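PDB 1LVM: catalytic domain of the nuclear inclusion protein A (nia) from Tobacco etch virus, which is a chymotrypsin-like cysteine protease that probably processes the viral polyprotein at specific sites. Local coordinates for residues C118-N123 against P162-R167. The protein carries 1 engineered substitution. Residues are numbered along the deposited sequence; the frame is centred on the assembly and turned at random.
Sequences CLVTTN and PLVSTR
An antiparallel strand pairing closes the six-stranded beta barrel, joining strand 116-123 to strand 162-165; at one end of it Cys118 and Val164 form a hydrogen-bonded pair. Two backbone bonds tie the pair: Cys118 N to Val164 O and Val164 N to Cys118 O, both 2.8 Å. A third, from Val120 N to Pro162 O at 3.1 Å, is almost straight. In the non-hydrogen-bonded pair between these bonds, Leu119 and Leu163 come to 4.6 Å between their CA atoms, and Leu163 CA makes a C-H...O contact with Cys118 O. The side chains sort by face. On one, the two leucines slant across each other and meet through their CD1 methyls, 3.7 Å apart. Both CB atoms point to that face, but with Leu119 CG anti to the backbone N (chi1 -177°) and Leu163 CG anti to the carbonyl carbon, each side chain ends closer to the opposite strand. On the other, Val120 CG2 touches Val164 CG2 at 3.6 Å, with Cys118 beside them and Ile22 of helix 20-23 touching both valines. The Pro162 ring lies against Val120, its CD 3.3 Å from Val120 O. Beyond Val120 the strands diverge, consistent with the 129° between their axes. The other edge of 116-123 is bonded to strand 130-142, through Leu119 with Ser134 and Thr121 with Met132. Proline lacks an N-H to answer Val120 O, and this buried carbonyl has no hydrogen-bond partner in the model; the seam therefore pairs three satisfied amides with a carbonyl that meets the carbons of a ring.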
loop_
_atom_site.group_PDB
_atom_site.type_symbol
_atom_site.label_atom_id
_atom_site.label_comp_id
_atom_site.label_asym_id
_atom_site.label_seq_id
_atom_site.Cartn_x
_atom_site.Cartn_y
_atom_site.Cartn_z
ATOM N N CYS A 118 -12.746 1.853 -2.783
ATOM C CA CYS A 118 -12.645 2.814 -1.704
ATOM C C CYS A 118 -11.241 2.606 -1.100
ATOM O O CYS A 118 -10.527 1.633 -1.371
ATOM C CB CYS A 118 -13.753 2.620 -0.620
ATOM S SG CYS A 118 -13.653 0.948 0.157
ATOM N N LEU A 119 -10.829 3.586 -0.350
ATOM C CA LEU A 119 -9.542 3.575 0.280
ATOM C C LEU A 119 -9.738 3.269 1.749
ATOM O O LEU A 119 -10.502 3.934 2.445
ATOM C CB LEU A 119 -8.879 4.940 0.124
ATOM C CG LEU A 119 -7.449 5.086 0.676
ATOM C CD1 LEU A 119 -6.506 4.341 -0.199
ATOM C CD2 LEU A 119 -7.025 6.532 0.686
ATOM N N VAL A 120 -8.967 2.306 2.233
ATOM C CA VAL A 120 -9.071 1.853 3.618
ATOM C C VAL A 120 -7.846 2.140 4.397
ATOM O O VAL A 120 -6.750 1.941 3.888
ATOM C CB VAL A 120 -9.371 0.321 3.641
ATOM C CG1 VAL A 120 -9.372 -0.232 5.179
ATOM C CG2 VAL A 120 -10.790 0.142 3.011
ATOM N N THR A 121 -8.012 2.666 5.608
ATOM C CA THR A 121 -6.874 2.937 6.422
ATOM C C THR A 121 -7.159 2.561 7.866
ATOM O O THR A 121 -8.202 2.031 8.183
ATOM C CB THR A 121 -6.442 4.429 6.282
ATOM O OG1 THR A 121 -7.428 5.328 6.815
ATOM C CG2 THR A 121 -6.255 4.769 4.811
ATOM N N THR A 122 -6.200 2.860 8.742
ATOM C CA THR A 122 -6.317 2.546 10.150
ATOM C C THR A 122 -5.769 3.801 10.875
ATOM O O THR A 122 -4.747 4.380 10.467
ATOM C CB THR A 122 -5.412 1.319 10.557
ATOM O OG1 THR A 122 -5.799 0.173 9.788
ATOM C CG2 THR A 122 -5.638 0.941 12.011
ATOM N N ASN A 123 -6.447 4.182 11.925
ATOM C CA ASN A 123 -6.020 5.305 12.733
ATOM C C ASN A 123 -5.279 4.750 13.962
ATOM O O ASN A 123 -5.875 4.051 14.832
ATOM C CB ASN A 123 -7.221 6.139 13.180
ATOM C CG ASN A 123 -6.810 7.462 13.810
ATOM O OD1 ASN A 123 -5.632 7.728 13.991
ATOM N ND2 ASN A 123 -7.782 8.290 14.146
ATOM N N PRO A 162 -4.441 0.416 1.236
ATOM C CA PRO A 162 -5.085 -0.391 0.184
ATOM C C PRO A 162 -6.308 0.250 -0.482
ATOM O O PRO A 162 -7.077 0.905 0.210
ATOM C CB PRO A 162 -5.539 -1.679 0.924
ATOM C CG PRO A 162 -5.800 -1.146 2.361
ATOM C CD PRO A 162 -4.588 -0.211 2.570
ATOM N N LEU A 163 -6.442 0.046 -1.795
ATOM C CA LEU A 163 -7.619 0.479 -2.559
ATOM C C LEU A 163 -8.362 -0.845 -2.571
ATOM O O LEU A 163 -7.764 -1.857 -2.914
ATOM C CB LEU A 163 -7.244 0.890 -4.005
ATOM C CG LEU A 163 -6.831 2.368 -4.145
ATOM C CD1 LEU A 163 -7.891 3.274 -3.420
ATOM C CD2 LEU A 163 -5.504 2.580 -3.466
ATOM N N VAL A 164 -9.638 -0.855 -2.164
ATOM C CA VAL A 164 -10.450 -2.068 -2.052
ATOM C C VAL A 164 -11.715 -1.974 -2.920
ATOM O O VAL A 164 -12.387 -0.937 -2.931
ATOM C CB VAL A 164 -10.915 -2.250 -0.535
ATOM C CG1 VAL A 164 -11.557 -3.624 -0.358
ATOM C CG2 VAL A 164 -9.701 -2.133 0.425
ATOM N N SER A 165 -11.993 -3.057 -3.636
ATOM C CA SER A 165 -13.172 -3.168 -4.507
ATOM C C SER A 165 -14.426 -3.264 -3.623
ATOM O O SER A 165 -14.480 -4.092 -2.693
ATOM C CB SER A 165 -13.088 -4.487 -5.276
ATOM O OG SER A 165 -14.349 -4.746 -5.938
ATOM N N THR A 166 -15.436 -2.451 -3.886
ATOM C CA THR A 166 -16.638 -2.558 -3.049
ATOM C C THR A 166 -17.405 -3.762 -3.582
ATOM O O THR A 166 -18.293 -4.290 -2.922
ATOM C CB THR A 166 -17.525 -1.238 -3.105
ATOM O OG1 THR A 166 -17.948 -1.052 -4.469
ATOM C CG2 THR A 166 -16.712 -0.009 -2.670
ATOM N N ARG A 167 -17.046 -4.236 -4.769
ATOM C CA ARG A 167 -17.754 -5.394 -5.321
ATOM C C ARG A 167 -17.436 -6.693 -4.622
ATOM O O ARG A 167 -18.354 -7.441 -4.336
ATOM C CB ARG A 167 -17.453 -5.621 -6.801
ATOM C CG ARG A 167 -18.456 -6.616 -7.429
ATOM C CD ARG A 167 -18.162 -6.843 -8.910
ATOM N NE ARG A 167 -16.767 -7.205 -9.125
ATOM C CZ ARG A 167 -16.257 -8.423 -8.930
ATOM N NH1 ARG A 167 -17.016 -9.444 -8.522
ATOM N NH2 ARG A 167 -14.964 -8.617 -9.113
#